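Local coordinates for sulfate adenylyltransferase, adenylylsulfate kinase (Thiobacillus denitrificans, PDB 3CR8), which probably catalyses ATP-dependent phosphorylation of adenosine 5'-phosphosulfate to 3'-phosphoadenylyl sulfate, the kinase step of sulfate activation, at residues A[106-118]-A[129-141]. Residues are numbered along the deposited sequence; the frame is centred on the assembly and turned at random.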
loop_
_atom_site.group_PDB
_atom_site.type_symbol
_atom_site.label_atom_id
_atom_site.label_comp_id
_atom_site.label_asym_id
_atom_site.label_seq_id
_atom_site.Cartn_x
_atom_site.Cartn_y
_atom_site.Cartn_z
ATOM N N ASP A 106 -32.678 -40.679 9.192
ATOM C CA ASP A 106 -31.786 -40.076 8.208
ATOM C C ASP A 106 -31.139 -41.138 7.334
ATOM O O ASP A 106 -31.464 -42.315 7.433
ATOM C CB ASP A 106 -30.734 -39.190 8.875
ATOM C CG ASP A 106 -29.684 -39.973 9.651
ATOM O OD1 ASP A 106 -29.620 -41.214 9.523
ATOM O OD2 ASP A 106 -28.905 -39.325 10.394
ATOM N N GLY A 107 -30.220 -40.736 6.475
ATOM C CA GLY A 107 -29.559 -41.694 5.604
ATOM C C GLY A 107 -28.619 -42.698 6.273
ATOM O O GLY A 107 -28.210 -43.680 5.643
ATOM N N GLU A 108 -28.264 -42.462 7.536
ATOM C CA GLU A 108 -27.347 -43.349 8.233
ATOM C C GLU A 108 -28.083 -44.110 9.353
ATOM O O GLU A 108 -27.473 -44.494 10.364
ATOM C CB GLU A 108 -26.146 -42.566 8.793
ATOM C CG GLU A 108 -25.561 -41.491 7.874
ATOM C CD GLU A 108 -25.056 -42.022 6.524
ATOM O OE1 GLU A 108 -24.706 -43.221 6.435
ATOM O OE2 GLU A 108 -25.005 -41.232 5.548
ATOM N N GLY A 109 -29.402 -44.306 9.180
ATOM C CA GLY A 109 -30.199 -45.067 10.131
ATOM C C GLY A 109 -30.407 -44.419 11.489
ATOM O O GLY A 109 -30.892 -45.069 12.421
ATOM N N TYR A 110 -30.028 -43.146 11.609
ATOM C CA TYR A 110 -30.298 -42.370 12.821
ATOM C C TYR A 110 -31.784 -42.018 12.878
ATOM O O TYR A 110 -32.360 -41.512 11.934
ATOM C CB TYR A 110 -29.426 -41.120 12.869
ATOM C CG TYR A 110 -29.593 -40.250 14.100
ATOM C CD1 TYR A 110 -28.923 -40.528 15.272
ATOM C CD2 TYR A 110 -30.403 -39.127 14.070
ATOM C CE1 TYR A 110 -29.075 -39.720 16.392
ATOM C CE2 TYR A 110 -30.561 -38.311 15.183
ATOM C CZ TYR A 110 -29.896 -38.609 16.341
ATOM O OH TYR A 110 -30.060 -37.790 17.445
ATOM N N MET A 111 -32.407 -42.302 14.002
ATOM C CA MET A 111 -33.845 -42.214 14.109
ATOM C C MET A 111 -34.297 -40.798 14.428
ATOM O O MET A 111 -33.734 -40.149 15.324
ATOM C CB MET A 111 -34.324 -43.204 15.173
ATOM C CG MET A 111 -35.313 -42.663 16.154
ATOM S SD MET A 111 -36.956 -42.892 15.555
ATOM C CE MET A 111 -37.825 -42.118 16.917
ATOM N N LEU A 112 -35.330 -40.348 13.699
ATOM C CA LEU A 112 -35.852 -38.974 13.773
ATOM C C LEU A 112 -37.269 -38.859 14.341
ATOM O O LEU A 112 -37.575 -37.985 15.160
ATOM C CB LEU A 112 -35.845 -38.326 12.391
ATOM C CG LEU A 112 -34.527 -38.285 11.634
ATOM C CD1 LEU A 112 -34.737 -37.948 10.171
ATOM C CD2 LEU A 112 -33.619 -37.297 12.287
ATOM N N ALA A 113 -38.147 -39.729 13.881
ATOM C CA ALA A 113 -39.540 -39.620 14.266
ATOM C C ALA A 113 -40.269 -40.880 13.862
ATOM O O ALA A 113 -39.790 -41.612 12.994
ATOM C CB ALA A 113 -40.173 -38.404 13.583
ATOM N N ILE A 114 -41.412 -41.148 14.489
ATOM C CA ILE A 114 -42.300 -42.163 13.933
ATOM C C ILE A 114 -43.519 -41.522 13.229
ATOM O O ILE A 114 -44.211 -40.635 13.778
ATOM C CB ILE A 114 -42.662 -43.345 14.934
ATOM C CG1 ILE A 114 -43.765 -42.950 15.900
ATOM C CG2 ILE A 114 -41.447 -43.821 15.721
ATOM C CD1 ILE A 114 -45.153 -42.902 15.271
ATOM N N LEU A 115 -43.732 -41.958 11.991
ATOM C CA LEU A 115 -44.895 -41.583 11.211
ATOM C C LEU A 115 -46.011 -42.595 11.443
ATOM O O LEU A 115 -45.811 -43.805 11.322
ATOM C CB LEU A 115 -44.528 -41.555 9.729
ATOM C CG LEU A 115 -45.665 -41.368 8.733
ATOM C CD1 LEU A 115 -46.424 -40.117 9.050
ATOM C CD2 LEU A 115 -45.160 -41.340 7.314
ATOM N N THR A 116 -47.184 -42.097 11.792
ATOM C CA THR A 116 -48.344 -42.947 11.942
ATOM C C THR A 116 -49.131 -42.873 10.619
ATOM O O THR A 116 -49.776 -41.865 10.341
ATOM C CB THR A 116 -49.189 -42.488 13.178
ATOM O OG1 THR A 116 -48.318 -42.159 14.275
ATOM C CG2 THR A 116 -50.164 -43.555 13.628
ATOM N N LEU A 117 -49.060 -43.922 9.797
ATOM C CA LEU A 117 -49.605 -43.877 8.436
ATOM C C LEU A 117 -51.113 -43.559 8.286
ATOM O O LEU A 117 -51.961 -44.312 8.760
ATOM C CB LEU A 117 -49.267 -45.170 7.703
ATOM C CG LEU A 117 -47.784 -45.327 7.389
ATOM C CD1 LEU A 117 -47.459 -46.533 6.509
ATOM C CD2 LEU A 117 -47.296 -44.070 6.742
ATOM N N SER A 118 -51.430 -42.441 7.624
ATOM C CA SER A 118 -52.798 -42.088 7.192
ATOM C C SER A 118 -53.123 -42.678 5.825
ATOM O O SER A 118 -54.211 -43.207 5.616
ATOM C CB SER A 118 -52.954 -40.585 7.019
ATOM O OG SER A 118 -53.130 -39.904 8.235
ATOM N N LEU A 129 -46.218 -40.688 1.414
ATOM C CA LEU A 129 -46.654 -41.152 2.719
ATOM C C LEU A 129 -47.367 -40.023 3.450
ATOM O O LEU A 129 -47.145 -38.845 3.164
ATOM C CB LEU A 129 -45.472 -41.648 3.541
ATOM C CG LEU A 129 -44.530 -42.617 2.851
ATOM C CD1 LEU A 129 -43.325 -42.918 3.743
ATOM C CD2 LEU A 129 -45.311 -43.867 2.507
ATOM N N ALA A 130 -48.221 -40.401 4.397
ATOM C CA ALA A 130 -49.100 -39.471 5.071
ATOM C C ALA A 130 -49.314 -39.903 6.508
ATOM O O ALA A 130 -49.219 -41.077 6.826
ATOM C CB ALA A 130 -50.430 -39.401 4.353
ATOM N N GLY A 131 -49.615 -38.947 7.378
ATOM C CA GLY A 131 -49.948 -39.256 8.747
ATOM C C GLY A 131 -49.345 -38.271 9.727
ATOM O O GLY A 131 -48.436 -37.509 9.379
ATOM N N GLU A 132 -49.860 -38.297 10.957
ATOM C CA GLU A 132 -49.306 -37.527 12.052
ATOM C C GLU A 132 -47.878 -37.946 12.343
ATOM O O GLU A 132 -47.486 -39.088 12.111
ATOM C CB GLU A 132 -50.158 -37.711 13.286
ATOM C CG GLU A 132 -51.558 -37.193 13.111
ATOM C CD GLU A 132 -51.581 -35.731 12.817
ATOM O OE1 GLU A 132 -50.863 -34.977 13.492
ATOM O OE2 GLU A 132 -52.314 -35.321 11.900
ATOM N N VAL A 133 -47.084 -37.014 12.839
ATOM C CA VAL A 133 -45.675 -37.288 13.066
ATOM C C VAL A 133 -45.352 -37.071 14.533
ATOM O O VAL A 133 -45.845 -36.126 15.130
ATOM C CB VAL A 133 -44.777 -36.384 12.186
ATOM C CG1 VAL A 133 -43.317 -36.563 12.550
ATOM C CG2 VAL A 133 -45.001 -36.696 10.729
ATOM N N GLU A 134 -44.559 -37.971 15.119
ATOM C CA GLU A 134 -44.052 -37.778 16.481
ATOM C C GLU A 134 -42.547 -37.831 16.416
ATOM O O GLU A 134 -41.976 -38.867 16.064
ATOM C CB GLU A 134 -44.557 -38.851 17.460
ATOM C CG GLU A 134 -46.033 -38.778 17.819
ATOM C CD GLU A 134 -46.580 -40.094 18.383
ATOM O OE1 GLU A 134 -46.297 -41.170 17.817
ATOM O OE2 GLU A 134 -47.318 -40.061 19.386
ATOM N N GLY A 135 -41.912 -36.716 16.767
ATOM C CA GLY A 135 -40.470 -36.597 16.666
ATOM C C GLY A 135 -39.637 -36.879 17.904
ATOM O O GLY A 135 -39.993 -36.507 19.027
ATOM N N ALA A 136 -38.506 -37.536 17.679
ATOM C CA ALA A 136 -37.536 -37.824 18.735
ATOM C C ALA A 136 -36.331 -36.892 18.642
ATOM O O ALA A 136 -35.958 -36.249 19.618
ATOM C CB ALA A 136 -37.072 -39.270 18.633
ATOM N N ALA A 137 -35.737 -36.844 17.451
ATOM C CA ALA A 137 -34.552 -36.062 17.164
ATOM C C ALA A 137 -34.683 -35.318 15.843
ATOM O O ALA A 137 -35.440 -35.730 14.970
ATOM C CB ALA A 137 -33.353 -36.961 17.103
ATOM N N LEU A 138 -33.933 -34.222 15.702
ATOM C CA LEU A 138 -33.809 -33.525 14.425
ATOM C C LEU A 138 -32.612 -34.045 13.636
ATOM O O LEU A 138 -31.646 -34.538 14.205
ATOM C CB LEU A 138 -33.635 -32.018 14.618
ATOM C CG LEU A 138 -34.418 -31.282 15.695
ATOM C CD1 LEU A 138 -33.943 -31.704 17.103
ATOM C CD2 LEU A 138 -34.188 -29.816 15.489
ATOM N N PRO A 139 -32.664 -33.914 12.310
ATOM C CA PRO A 139 -31.492 -34.288 11.517
ATOM C C PRO A 139 -30.205 -33.750 12.120
ATOM O O PRO A 139 -30.135 -32.574 12.475
ATOM C CB PRO A 139 -31.771 -33.625 10.168
ATOM C CG PRO A 139 -33.264 -33.630 10.076
ATOM C CD PRO A 139 -33.763 -33.408 11.467
ATOM N N PRO A 140 -29.185 -34.610 12.253
ATOM C CA PRO A 140 -27.932 -34.135 12.841
ATOM C C PRO A 140 -27.289 -33.073 11.955
ATOM O O PRO A 140 -27.179 -33.255 10.749
ATOM C CB PRO A 140 -27.068 -35.397 12.897
ATOM C CG PRO A 140 -28.011 -36.534 12.716
ATOM C CD PRO A 140 -29.084 -36.010 11.821
ATOM N N HIS A 141 -26.897 -31.964 12.564
ATOM C CA HIS A 141 -26.253 -30.879 11.845
ATOM C C HIS A 141 -25.027 -30.436 12.625
ATOM O O HIS A 141 -25.118 -29.544 13.454
ATOM C CB HIS A 141 -27.191 -29.671 11.736
ATOM C CG HIS A 141 -28.339 -29.847 10.789
ATOM N ND1 HIS A 141 -28.176 -30.246 9.474
ATOM C CD2 HIS A 141 -29.668 -29.630 10.953
ATOM C CE1 HIS A 141 -29.357 -30.298 8.884
ATOM N NE2 HIS A 141 -30.278 -29.925 9.759
#
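I114 and E134 face each other as an antiparallel hydrogen-bonded pair. I114 N donates to E134 O at 2.8 Å, and E134 N donates back to I114 O at 3.0 Å. Their side chains run alongside each other in the same direction. The carboxylate of E134 goes on to salt bridges with R101 through OE1 and K21 through OE2, which probably fix its position beside the isoleucine.

A113, L115 and V133 point to the other face of the sheet. A113 CB touches V133 CG1 at 3.8 Å. L115 holds CG anti to its backbone N (chi1 172°). Its CD2 packs on L129 CB at 3.8 Å; CD1 lies against the backbone carbonyl oxygens of G131 and E132, with V133 CG2 a little farther off. L48 of helix 39-50 also packs on V133.

Beyond G135, where strand 129-135 has given way to loop, L112 O still accepts two backbone bonds, from A136 N at 2.7 Å and A137 N at 3.2 Å, both from the same face of its carbonyl plane. L112 CD2 reaches P139 CD, with L45 of helix 39-50 against the same leucine. P140 CG sits over one face of the Y110 ring in a CH-pi contact, 4.2 Å from the ring centroid. D106 starts the type I turn before this tyrosine. Its OD1 receives E108 N, forming an Asx turn, and Y110 N from the opposite face of the carboxylate.

Strand 111-117 also pairs antiparallel with 101-105, so it lies between that strand and 126-135, with L112 and A113 forming a classic beta bulge opposite L104. This is antiparallel pairing within the mixed sheet of the PUA-like domain.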